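PDB 6ZQ3: silicatein alpha from Tethya aurantium, which probably promotes silica formation in sponge spicules, using a papain-family (peptidase C1) cysteine-protease fold, here in its mature form. Local coordinates for residues A[26-31]-A[52-57]; A[15-20]-A[182-187]; A[134-139]-A[167-172]; A[129-134]-A[213-218]. One frame throughout, in Å; residues are numbered along the deposited sequence.

Contact 1: A[26-31]-A[52-57]; sequences SYAFSA and QNIIDC
A28 and I54 mark the closest backbone approach between helices 26-31 and 52-57, their CA atoms 6.2 Å apart, and the two short axes come within 9.1 Å at 138° between their N-to-C directions. This packs helix 26-43, whose S26 probably holds the family's nucleophile position, on helix 51-57 in the helix-rich domain of the papain fold. The packing centres on one methyl: I54 CG2 lies 3.7 Å from A28 CB. The same CG2 also stands 3.8 Å from Y27 CE2, approaching the ring obliquely, while the two side chains run past each other in opposite directions. Y27 reaches across because its CG is tucked between the backbone N and the carbonyl carbon (chi1 71°), which swings the ring over toward the second helix; A28 CB sits over one of its faces, near the rim. The next residue, I55, uses its CG1, 4.3 Å from A28 CB and also near the phenol oxygen.

The polar edge is bridged by a water that donates to Y27 OH at 3.1 Å and to I55 O at 2.9 Å. Y27 OH is also hydrogen-bonded to the carbonyl of G65. Away from the interface, Q52 NE2 donates to D56 OD2 (3.1 Å, 160° at the hydrogen), and D56 is gripped further by Y90 OH and S97 N.

Only 199 Å² is buried, and the segments share no direct hydrogen bond. Apolar groups, two isoleucines, an alanine methyl and the tyrosine ring, therefore carry the join, with a bridging water serving the phenol at its margin.

Contact 2: A[15-20]-A[182-187]; sequences TGIKSQ and LAKNSW
Q20 and S186 meet beside the active-site cleft of the papain fold, where Q20 probably occupies the position of the family's oxyanion-hole glutamine and N185, hydrogen-bonded to H165, probably that of its triad asparagine. Two bonds fix Q20. Its backbone N donates to S186 O at 2.9 Å (154° at the hydrogen), and its OE1 accepts from S186 OG at 2.7 Å, in the carbonyl plane. The amide runs alongside W187: Q20 CD lies in the indole plane at the ring edge, NE2 is 3.6 Å from W187 NE1, the planes 76° apart. A single backbone bridge pairs S19 with W187, and S186 CA makes a C-H...O contact to K18 O at 3.0 Å.

At the other end, K184 leaves the strand with CG trans to N (chi1 179°) and, bent at its last torsion, brings its ammonium to G16 O at 2.9 Å, the donor above the carbonyl plane, and weakly to T15 O at 3.0 Å. I17 CD1 packs on K184 CE at 3.9 Å.

Around it, F29 of helix 26-43 packs on K18, Q20 and S186, E36 and E51 take salt bridges from K18, and strand 180-184 lies between strands 165-173 and 196-200.

Contact 3: A[134-139]-A[167-172]; sequences VAVAID and MVITGY
M167 and V136 form the first of three antiparallel pairs joining strands 134-138 and 165-173 in the beta-rich domain of the papain fold; the short axes are 128° apart, evidence of strong twist. M167 and V136 are a hydrogen-bonded pair: V136 N donates to M167 O at 2.9 Å with a nearly straight 171° at the hydrogen, and M167 N returns a bond to V136 O at 2.8 Å. M167 O takes a further bond from S30 OG of helix 26-43, so this carbonyl links sheet and helix. The M167 chain bends at its last torsion (chi3 64°), and SD comes 3.8 Å from I138 CD1.

V168 follows as the non-hydrogen-bonded partner of A135, their CA atoms 4.6 Å apart and both side chains on the sheet face away from M167; its own backbone bonds turn to K184 on the next strand. I169 then restores the pattern, donating to V134 O at 2.8 Å and accepting from V134 N at 3.1 Å. Its side chain shares a face with M167, V134 and V136, near V128 of helix 121-130. There I169 crosses V136 at about a right angle, and V136 CG1 lies 3.7 Å from both I169 CG1 and I169 CD1.

Contact 4: A[129-134]-A[213-218]; sequences ANVGPV and ASYPTL
V131 and V134 both pack on segment 213-218, and Y215 receives most of the apolar contact. The valine at 131 lies over one face of the ring, with CB above it; CG1 comes 3.5 Å from Y215 CE2, and CG2 lies 3.8 Å from Y215 OH, so the two methyls rest on the outer part of the phenol. A chi1 of 58° folds the Y215 ring back over its own backbone and sends it across V131 at about a right angle. V134 adds its branches separately: CG1 is 3.9 Å from A213 CB, whereas CG2 approaches the ring obliquely, 4.3 Å from Y215 CD1.

Contacts with backbone are of another kind. V134 CG1 sits 3.4 Å from S214 O, a methyl against a carbonyl, and P133 O lies 4.2 Å from Y215 CB.

G132 leaves the helical conformation first, as helix 121-130 turns toward strand 134-138, at phi 150°, where a side chain would be jammed against the preceding carbonyl oxygen. V134 and Y215 then stand 5.2 Å apart at CA.

No hydrogen bond crosses between these segments. Shape fit alone joins the turn to strand 214-217, itself paired with strand 112-115; a polar link to this strand comes from the neighbouring A135-S214 backbone bond.

Overall arrangement
Contact 3 is the meeting point of the others. Contact 2 continues its sheet, since K184 N bonds to V168 O at 2.7 Å, and contact 4 shares V134 with it and adds A135 O to S214 N at 2.9 Å. Contact 1 reaches it through S30 OG, 2.8 Å from M167 O. The centres of contacts 2 and 3 lie about 11 Å apart. Contacts 2 and 4 stand about 17 Å apart between centres, on opposite sides of the chain's centre, and do not touch. The probable active site draws on both contacts 1 and 2: S26 comes from the first, Q20 and N185 from the second, with H165 close by, and F29 CE1 packs 3.4 Å from Q20 CB.

Contact 1: A[26-31]-A[52-57]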
loop_
_atom_site.group_PDB
_atom_site.type_symbol
_atom_site.label_atom_id
_atom_site.label_comp_id
_atom_site.label_asym_id
_atom_site.label_seq_id
_atom_site.Cartn_x
_atom_site.Cartn_y
_atom_site.Cartn_z
ATOM N N SER A 26 -3.882 7.610 1.451
ATOM C CA SER A 26 -3.527 6.339 0.814
ATOM C C SER A 26 -2.052 5.985 1.009
ATOM O O SER A 26 -1.713 4.831 1.283
ATOM C CB SER A 26 -3.886 6.320 -0.684
ATOM O OG SER A 26 -3.396 7.455 -1.366
ATOM N N TYR A 27 -1.180 6.974 0.927
ATOM C CA TYR A 27 0.242 6.723 1.224
ATOM C C TYR A 27 0.405 5.835 2.465
ATOM O O TYR A 27 1.133 4.844 2.423
ATOM C CB TYR A 27 1.053 8.020 1.332
ATOM C CG TYR A 27 0.780 8.863 2.555
ATOM C CD1 TYR A 27 -0.236 9.806 2.559
ATOM C CD2 TYR A 27 1.573 8.751 3.701
ATOM C CE1 TYR A 27 -0.472 10.592 3.676
ATOM C CE2 TYR A 27 1.331 9.517 4.820
ATOM C CZ TYR A 27 0.309 10.442 4.802
ATOM O OH TYR A 27 0.062 11.221 5.906
ATOM N N ALA A 28 -0.326 6.146 3.526
ATOM C CA ALA A 28 -0.194 5.428 4.790
ATOM C C ALA A 28 -0.736 4.051 4.715
ATOM O O ALA A 28 -0.161 3.142 5.292
ATOM C CB ALA A 28 -0.945 6.161 5.901
ATOM N N PHE A 29 -1.905 3.912 4.083
ATOM C CA PHE A 29 -2.581 2.634 4.030
ATOM C C PHE A 29 -1.753 1.752 3.153
ATOM O O PHE A 29 -1.528 0.614 3.477
ATOM C CB PHE A 29 -4.007 2.762 3.502
ATOM C CG PHE A 29 -5.011 3.200 4.549
ATOM C CD1 PHE A 29 -5.251 4.537 4.776
ATOM C CD2 PHE A 29 -5.694 2.272 5.297
ATOM C CE1 PHE A 29 -6.163 4.949 5.718
ATOM C CE2 PHE A 29 -6.592 2.667 6.262
ATOM C CZ PHE A 29 -6.835 4.017 6.470
ATOM N N SER A 30 -1.286 2.299 2.044
ATOM C CA SER A 30 -0.424 1.559 1.132
ATOM C C SER A 30 0.920 1.110 1.771
ATOM O O SER A 30 1.375 -0.021 1.536
ATOM C CB SER A 30 -0.126 2.422 -0.081
ATOM O OG SER A 30 0.888 1.822 -0.851
ATOM N N ALA A 31 1.544 1.990 2.562
ATOM C CA ALA A 31 2.810 1.671 3.217
ATOM C C ALA A 31 2.694 0.590 4.295
ATOM O O ALA A 31 3.528 -0.328 4.332
ATOM C CB ALA A 31 3.430 2.924 3.803
ATOM N N GLN A 52 -2.993 5.302 11.397
ATOM C CA GLN A 52 -3.236 6.519 12.137
ATOM C C GLN A 52 -1.915 7.010 12.722
ATOM O O GLN A 52 -1.630 8.234 12.781
ATOM C CB GLN A 52 -4.248 6.206 13.242
ATOM C CG GLN A 52 -4.776 7.419 14.001
ATOM C CD GLN A 52 -5.353 8.502 13.118
ATOM O OE1 GLN A 52 -6.045 8.232 12.146
ATOM N NE2 GLN A 52 -5.073 9.752 13.466
ATOM N N ASN A 53 -1.113 6.034 13.158
ATOM C CA ASN A 53 0.230 6.288 13.688
ATOM C C ASN A 53 1.038 7.084 12.678
ATOM O O ASN A 53 1.641 8.089 13.033
ATOM C CB ASN A 53 0.917 4.951 13.989
ATOM C CG ASN A 53 2.102 5.088 14.886
ATOM O OD1 ASN A 53 2.545 4.116 15.477
ATOM N ND2 ASN A 53 2.628 6.293 14.994
ATOM N N ILE A 54 1.010 6.638 11.422
ATOM C CA ILE A 54 1.756 7.276 10.351
ATOM C C ILE A 54 1.177 8.657 10.062
ATOM O O ILE A 54 1.916 9.605 9.768
ATOM C CB ILE A 54 1.717 6.455 9.041
ATOM C CG1 ILE A 54 2.781 5.370 9.025
ATOM C CG2 ILE A 54 2.011 7.335 7.851
ATOM C CD1 ILE A 54 2.582 4.297 10.058
ATOM N N ILE A 55 -0.143 8.768 10.106
ATOM C CA ILE A 55 -0.783 10.058 9.815
ATOM C C ILE A 55 -0.430 11.090 10.874
ATOM O O ILE A 55 0.050 12.173 10.542
ATOM C CB ILE A 55 -2.317 9.937 9.658
ATOM C CG1 ILE A 55 -2.631 9.318 8.298
ATOM C CG2 ILE A 55 -2.986 11.304 9.739
ATOM C CD1 ILE A 55 -3.912 8.512 8.262
ATOM N N ASP A 56 -0.655 10.740 12.137
ATOM C CA ASP A 56 -0.341 11.649 13.223
ATOM C C ASP A 56 1.134 12.045 13.331
ATOM O O ASP A 56 1.416 13.196 13.678
ATOM C CB ASP A 56 -0.789 11.068 14.565
ATOM C CG ASP A 56 -2.265 10.864 14.629
ATOM O OD1 ASP A 56 -2.975 11.457 13.781
ATOM O OD2 ASP A 56 -2.720 10.111 15.513
ATOM N N CYS A 57 2.068 11.132 13.058
ATOM C CA CYS A 57 3.466 11.330 13.534
ATOM C C CYS A 57 4.529 11.547 12.466
ATOM O O CYS A 57 5.669 11.836 12.799
ATOM C CB CYS A 57 3.907 10.161 14.414
ATOM S SG CYS A 57 2.664 9.619 15.611
HETATM O O HOH W 1 1.791 12.401 8.251
#

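Contact 2: A[15-20]-A[182-187]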
loop_
_atom_site.group_PDB
_atom_site.type_symbol
_atom_site.label_atom_id
_atom_site.label_comp_id
_atom_site.label_asym_id
_atom_site.label_seq_id
_atom_site.Cartn_x
_atom_site.Cartn_y
_atom_site.Cartn_z
ATOM N N THR A 15 -4.279 -8.427 5.336
ATOM C CA THR A 15 -5.446 -8.126 6.194
ATOM C C THR A 15 -6.689 -7.738 5.406
ATOM O O THR A 15 -6.659 -7.545 4.198
ATOM C CB THR A 15 -5.170 -6.944 7.147
ATOM O OG1 THR A 15 -4.875 -5.757 6.385
ATOM C CG2 THR A 15 -4.008 -7.264 8.043
ATOM N N GLY A 16 -7.788 -7.603 6.124
ATOM C CA GLY A 16 -9.015 -7.135 5.541
ATOM C C GLY A 16 -8.834 -5.779 4.906
ATOM O O GLY A 16 -7.840 -5.110 5.123
ATOM N N ILE A 17 -9.813 -5.411 4.090
ATOM C CA ILE A 17 -9.891 -4.110 3.429
ATOM C C ILE A 17 -10.210 -2.998 4.426
ATOM O O ILE A 17 -11.040 -3.166 5.309
ATOM C CB ILE A 17 -10.965 -4.130 2.303
ATOM C CG1 ILE A 17 -10.338 -4.395 0.935
ATOM C CG2 ILE A 17 -11.617 -2.767 2.127
ATOM C CD1 ILE A 17 -9.667 -5.726 0.790
ATOM N N LYS A 18 -9.587 -1.840 4.239
ATOM C CA LYS A 18 -9.817 -0.685 5.093
ATOM C C LYS A 18 -10.447 0.448 4.295
ATOM O O LYS A 18 -10.426 0.424 3.072
ATOM C CB LYS A 18 -8.475 -0.255 5.679
ATOM C CG LYS A 18 -7.875 -1.324 6.590
ATOM C CD LYS A 18 -6.376 -1.178 6.769
ATOM C CE LYS A 18 -5.730 -2.462 7.285
ATOM N NZ LYS A 18 -4.354 -2.200 7.826
ATOM N N SER A 19 -11.037 1.418 4.978
ATOM C CA SER A 19 -11.556 2.617 4.326
ATOM C C SER A 19 -10.891 3.815 4.959
ATOM O O SER A 19 -10.984 4.004 6.154
ATOM C CB SER A 19 -13.102 2.755 4.433
ATOM O OG SER A 19 -13.592 3.743 3.502
ATOM N N GLN A 20 -10.241 4.631 4.143
ATOM C CA GLN A 20 -9.595 5.829 4.629
ATOM C C GLN A 20 -10.561 6.992 4.894
ATOM O O GLN A 20 -10.144 8.048 5.332
ATOM C CB GLN A 20 -8.490 6.245 3.656
ATOM C CG GLN A 20 -8.995 6.808 2.358
ATOM C CD GLN A 20 -7.964 6.745 1.253
ATOM O OE1 GLN A 20 -7.344 5.712 1.018
ATOM N NE2 GLN A 20 -7.805 7.837 0.546
ATOM N N LEU A 182 -3.048 -7.565 -9.012
ATOM C CA LEU A 182 -4.095 -7.540 -8.004
ATOM C C LEU A 182 -3.735 -6.498 -6.956
ATOM O O LEU A 182 -2.768 -6.646 -6.221
ATOM C CB LEU A 182 -4.256 -8.921 -7.362
ATOM C CG LEU A 182 -5.418 -9.045 -6.370
ATOM C CD1 LEU A 182 -6.760 -8.792 -7.059
ATOM C CD2 LEU A 182 -5.390 -10.415 -5.699
ATOM N N ALA A 183 -4.500 -5.423 -6.898
ATOM C CA ALA A 183 -4.147 -4.324 -6.036
ATOM C C ALA A 183 -5.217 -4.174 -4.981
ATOM O O ALA A 183 -6.397 -4.198 -5.283
ATOM C CB ALA A 183 -4.000 -3.042 -6.863
ATOM N N LYS A 184 -4.801 -3.995 -3.748
ATOM C CA LYS A 184 -5.733 -3.765 -2.642
ATOM C C LYS A 184 -5.889 -2.251 -2.368
ATOM O O LYS A 184 -4.906 -1.582 -2.081
ATOM C CB LYS A 184 -5.193 -4.501 -1.404
ATOM C CG LYS A 184 -6.013 -4.351 -0.148
ATOM C CD LYS A 184 -5.184 -4.828 1.039
ATOM C CE LYS A 184 -6.072 -5.221 2.202
ATOM N NZ LYS A 184 -5.400 -4.924 3.480
ATOM N N ASN A 185 -7.100 -1.716 -2.486
ATOM C CA ASN A 185 -7.364 -0.286 -2.214
ATOM C C ASN A 185 -7.823 -0.143 -0.754
ATOM O O ASN A 185 -7.968 -1.135 -0.025
ATOM C CB ASN A 185 -8.445 0.268 -3.177
ATOM C CG ASN A 185 -8.285 1.746 -3.473
ATOM O OD1 ASN A 185 -7.455 2.444 -2.878
ATOM N ND2 ASN A 185 -9.086 2.244 -4.405
ATOM N N SER A 186 -8.047 1.089 -0.334
ATOM C CA SER A 186 -8.468 1.363 1.016
ATOM C C SER A 186 -9.657 2.311 0.940
ATOM O O SER A 186 -9.711 3.329 1.649
ATOM C CB SER A 186 -7.296 1.972 1.815
ATOM O OG SER A 186 -6.672 3.055 1.114
ATOM N N TRP A 187 -10.602 1.969 0.049
ATOM C CA TRP A 187 -11.895 2.666 -0.060
ATOM C C TRP A 187 -12.997 1.756 0.425
ATOM O O TRP A 187 -14.150 1.964 0.113
ATOM C CB TRP A 187 -12.172 3.152 -1.500
ATOM C CG TRP A 187 -11.256 4.259 -1.899
ATOM C CD1 TRP A 187 -10.465 4.985 -1.073
ATOM C CD2 TRP A 187 -11.044 4.785 -3.219
ATOM N NE1 TRP A 187 -9.763 5.917 -1.787
ATOM C CE2 TRP A 187 -10.108 5.824 -3.107
ATOM C CE3 TRP A 187 -11.556 4.479 -4.486
ATOM C CZ2 TRP A 187 -9.661 6.556 -4.214
ATOM C CZ3 TRP A 187 -11.116 5.205 -5.581
ATOM C CH2 TRP A 187 -10.190 6.236 -5.438
HETATM O O HOH W 2 -2.450 -6.193 4.289
HETATM O O HOH W 3 -7.603 -2.098 2.238
#

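Contact 3: A[134-139]-A[167-172]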
loop_
_atom_site.group_PDB
_atom_site.type_symbol
_atom_site.label_atom_id
_atom_site.label_comp_id
_atom_site.label_asym_id
_atom_site.label_seq_id
_atom_site.Cartn_x
_atom_site.Cartn_y
_atom_site.Cartn_z
ATOM N N VAL A 134 3.732 -5.308 -2.389
ATOM C CA VAL A 134 4.517 -4.135 -2.755
ATOM C C VAL A 134 3.630 -2.903 -2.811
ATOM O O VAL A 134 2.564 -2.914 -3.418
ATOM C CB VAL A 134 5.189 -4.348 -4.117
ATOM C CG1 VAL A 134 6.006 -3.133 -4.560
ATOM C CG2 VAL A 134 6.088 -5.563 -4.037
ATOM N N ALA A 135 4.086 -1.832 -2.186
ATOM C CA ALA A 135 3.370 -0.602 -2.182
ATOM C C ALA A 135 3.636 0.063 -3.518
ATOM O O ALA A 135 4.776 0.124 -3.976
ATOM C CB ALA A 135 3.830 0.265 -1.032
ATOM N N VAL A 136 2.555 0.491 -4.168
ATOM C CA VAL A 136 2.616 1.264 -5.410
ATOM C C VAL A 136 1.756 2.538 -5.346
ATOM O O VAL A 136 0.930 2.707 -4.454
ATOM C CB VAL A 136 2.134 0.432 -6.609
ATOM C CG1 VAL A 136 2.933 -0.861 -6.747
ATOM C CG2 VAL A 136 0.628 0.163 -6.509
ATOM N N ALA A 137 1.974 3.423 -6.308
ATOM C CA ALA A 137 1.085 4.553 -6.567
ATOM C C ALA A 137 0.713 4.623 -8.048
ATOM O O ALA A 137 1.513 4.304 -8.937
ATOM C CB ALA A 137 1.729 5.852 -6.155
ATOM N N ILE A 138 -0.508 5.074 -8.304
ATOM C CA ILE A 138 -1.028 5.134 -9.662
ATOM C C ILE A 138 -1.682 6.463 -9.936
ATOM O O ILE A 138 -1.853 7.305 -9.034
ATOM C CB ILE A 138 -2.063 4.037 -9.920
ATOM C CG1 ILE A 138 -3.256 4.207 -8.986
ATOM C CG2 ILE A 138 -1.435 2.660 -9.741
ATOM C CD1 ILE A 138 -4.352 3.215 -9.273
ATOM N N ASP A 139 -1.984 6.637 -11.216
ATOM C CA ASP A 139 -2.969 7.587 -11.680
ATOM C C ASP A 139 -4.378 6.979 -11.512
ATOM O O ASP A 139 -4.762 6.060 -12.241
ATOM C CB ASP A 139 -2.701 7.894 -13.157
ATOM C CG ASP A 139 -3.535 9.044 -13.674
ATOM O OD1 ASP A 139 -4.287 9.668 -12.876
ATOM O OD2 ASP A 139 -3.421 9.329 -14.882
ATOM N N MET A 167 -1.603 2.239 -3.322
ATOM C CA MET A 167 -2.269 0.998 -2.884
ATOM C C MET A 167 -1.251 -0.102 -2.697
ATOM O O MET A 167 -0.072 0.123 -2.901
ATOM C CB MET A 167 -3.325 0.559 -3.915
ATOM C CG MET A 167 -3.824 1.657 -4.845
ATOM S SD MET A 167 -4.738 1.021 -6.254
ATOM C CE MET A 167 -6.084 0.334 -5.317
ATOM N N VAL A 168 -1.700 -1.292 -2.312
ATOM C CA VAL A 168 -0.797 -2.450 -2.139
ATOM C C VAL A 168 -1.048 -3.460 -3.225
ATOM O O VAL A 168 -2.154 -3.949 -3.341
ATOM C CB VAL A 168 -1.034 -3.238 -0.837
ATOM C CG1 VAL A 168 0.242 -3.959 -0.436
ATOM C CG2 VAL A 168 -1.506 -2.343 0.280
ATOM N N ILE A 169 -0.037 -3.784 -4.012
ATOM C CA ILE A 169 -0.121 -4.954 -4.876
ATOM C C ILE A 169 0.010 -6.224 -4.010
ATOM O O ILE A 169 1.005 -6.402 -3.302
ATOM C CB ILE A 169 0.936 -4.865 -6.011
ATOM C CG1 ILE A 169 0.573 -3.692 -6.937
ATOM C CG2 ILE A 169 1.005 -6.145 -6.837
ATOM C CD1 ILE A 169 1.204 -3.766 -8.305
ATOM N N THR A 170 -0.992 -7.100 -4.062
ATOM C CA THR A 170 -0.987 -8.345 -3.276
ATOM C C THR A 170 -0.828 -9.620 -4.119
ATOM O O THR A 170 -0.851 -10.723 -3.580
ATOM C CB THR A 170 -2.289 -8.492 -2.488
ATOM O OG1 THR A 170 -3.376 -8.414 -3.399
ATOM C CG2 THR A 170 -2.444 -7.402 -1.409
ATOM N N GLY A 171 -0.667 -9.469 -5.430
ATOM C CA GLY A 171 -0.494 -10.600 -6.327
ATOM C C GLY A 171 -0.653 -10.172 -7.774
ATOM O O GLY A 171 -0.589 -8.985 -8.102
ATOM N N TYR A 172 -0.851 -11.150 -8.649
ATOM C CA TYR A 172 -1.055 -10.889 -10.076
ATOM C C TYR A 172 -1.609 -12.158 -10.661
ATOM O O TYR A 172 -1.578 -13.216 -10.014
ATOM C CB TYR A 172 0.244 -10.503 -10.785
ATOM C CG TYR A 172 1.336 -11.511 -10.562
ATOM C CD1 TYR A 172 1.370 -12.694 -11.299
ATOM C CD2 TYR A 172 2.312 -11.316 -9.585
ATOM C CE1 TYR A 172 2.351 -13.639 -11.077
ATOM C CE2 TYR A 172 3.294 -12.260 -9.362
ATOM C CZ TYR A 172 3.313 -13.414 -10.112
ATOM O OH TYR A 172 4.286 -14.363 -9.919
#

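Contact 4: A[129-134]-A[213-218]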
loop_
_atom_site.group_PDB
_atom_site.type_symbol
_atom_site.label_atom_id
_atom_site.label_comp_id
_atom_site.label_asym_id
_atom_site.label_seq_id
_atom_site.Cartn_x
_atom_site.Cartn_y
_atom_site.Cartn_z
ATOM N N ALA A 129 6.328 -11.712 -6.345
ATOM C CA ALA A 129 6.412 -13.169 -6.244
ATOM C C ALA A 129 7.355 -13.631 -5.144
ATOM O O ALA A 129 7.006 -14.470 -4.328
ATOM C CB ALA A 129 6.870 -13.752 -7.572
ATOM N N ASN A 130 8.554 -13.069 -5.136
ATOM C CA ASN A 130 9.655 -13.556 -4.306
ATOM C C ASN A 130 9.800 -12.895 -2.929
ATOM O O ASN A 130 10.413 -13.470 -2.030
ATOM C CB ASN A 130 10.971 -13.427 -5.090
ATOM N N VAL A 131 9.244 -11.698 -2.750
ATOM C CA VAL A 131 9.394 -10.976 -1.469
ATOM C C VAL A 131 8.054 -10.806 -0.724
ATOM O O VAL A 131 7.938 -11.151 0.467
ATOM C CB VAL A 131 10.057 -9.594 -1.669
ATOM C CG1 VAL A 131 10.437 -9.012 -0.327
ATOM C CG2 VAL A 131 11.290 -9.685 -2.580
ATOM N N GLY A 132 7.042 -10.287 -1.421
ATOM C CA GLY A 132 5.786 -9.969 -0.763
ATOM C C GLY A 132 5.012 -8.813 -1.379
ATOM O O GLY A 132 5.356 -8.305 -2.469
ATOM N N PRO A 133 3.932 -8.404 -0.689
ATOM C CA PRO A 133 3.103 -7.296 -1.144
ATOM C C PRO A 133 3.918 -6.016 -1.275
ATOM O O PRO A 133 4.701 -5.698 -0.376
ATOM C CB PRO A 133 2.064 -7.163 -0.033
ATOM C CG PRO A 133 1.985 -8.521 0.588
ATOM C CD PRO A 133 3.354 -9.098 0.477
ATOM N N VAL A 134 3.732 -5.308 -2.389
ATOM C CA VAL A 134 4.517 -4.135 -2.755
ATOM C C VAL A 134 3.630 -2.903 -2.811
ATOM O O VAL A 134 2.564 -2.914 -3.418
ATOM C CB VAL A 134 5.189 -4.348 -4.117
ATOM C CG1 VAL A 134 6.006 -3.133 -4.560
ATOM C CG2 VAL A 134 6.088 -5.563 -4.037
ATOM N N ALA A 213 7.201 2.083 -7.011
ATOM C CA ALA A 213 6.892 0.935 -6.187
ATOM C C ALA A 213 8.032 0.695 -5.193
ATOM O O ALA A 213 9.206 0.837 -5.515
ATOM C CB ALA A 213 6.703 -0.281 -7.059
ATOM N N SER A 214 7.673 0.322 -3.977
ATOM C CA SER A 214 8.652 0.046 -2.976
ATOM C C SER A 214 8.134 -0.980 -1.983
ATOM O O SER A 214 6.937 -1.282 -1.898
ATOM C CB SER A 214 9.018 1.337 -2.257
ATOM O OG SER A 214 7.927 1.821 -1.494
ATOM N N TYR A 215 9.051 -1.522 -1.210
ATOM C CA TYR A 215 8.642 -2.312 -0.076
ATOM C C TYR A 215 9.679 -2.171 1.027
ATOM O O TYR A 215 10.830 -1.831 0.764
ATOM C CB TYR A 215 8.420 -3.768 -0.488
ATOM C CG TYR A 215 9.620 -4.432 -1.096
ATOM C CD1 TYR A 215 9.875 -4.340 -2.455
ATOM C CD2 TYR A 215 10.507 -5.148 -0.310
ATOM C CE1 TYR A 215 10.978 -4.952 -3.017
ATOM C CE2 TYR A 215 11.620 -5.749 -0.859
ATOM C CZ TYR A 215 11.849 -5.647 -2.207
ATOM O OH TYR A 215 12.944 -6.276 -2.743
ATOM N N PRO A 216 9.265 -2.416 2.275
ATOM C CA PRO A 216 10.166 -2.244 3.403
ATOM C C PRO A 216 11.021 -3.478 3.680
ATOM O O PRO A 216 10.655 -4.551 3.288
ATOM C CB PRO A 216 9.204 -1.950 4.564
ATOM C CG PRO A 216 7.987 -2.691 4.200
ATOM C CD PRO A 216 7.875 -2.621 2.700
ATOM N N THR A 217 12.150 -3.309 4.368
ATOM C CA THR A 217 13.010 -4.431 4.737
ATOM C C THR A 217 12.948 -4.623 6.246
ATOM O O THR A 217 12.840 -3.663 6.999
ATOM C CB THR A 217 14.455 -4.207 4.293
ATOM O OG1 THR A 217 14.914 -2.943 4.784
ATOM C CG2 THR A 217 14.548 -4.226 2.755
ATOM N N LEU A 218 13.017 -5.878 6.679
ATOM C CA LEU A 218 12.969 -6.201 8.101
ATOM C C LEU A 218 13.268 -7.677 8.340
ATOM O O LEU A 218 12.786 -8.545 7.611
ATOM C CB LEU A 218 11.603 -5.841 8.686
ATOM C CG LEU A 218 10.422 -6.701 8.232
#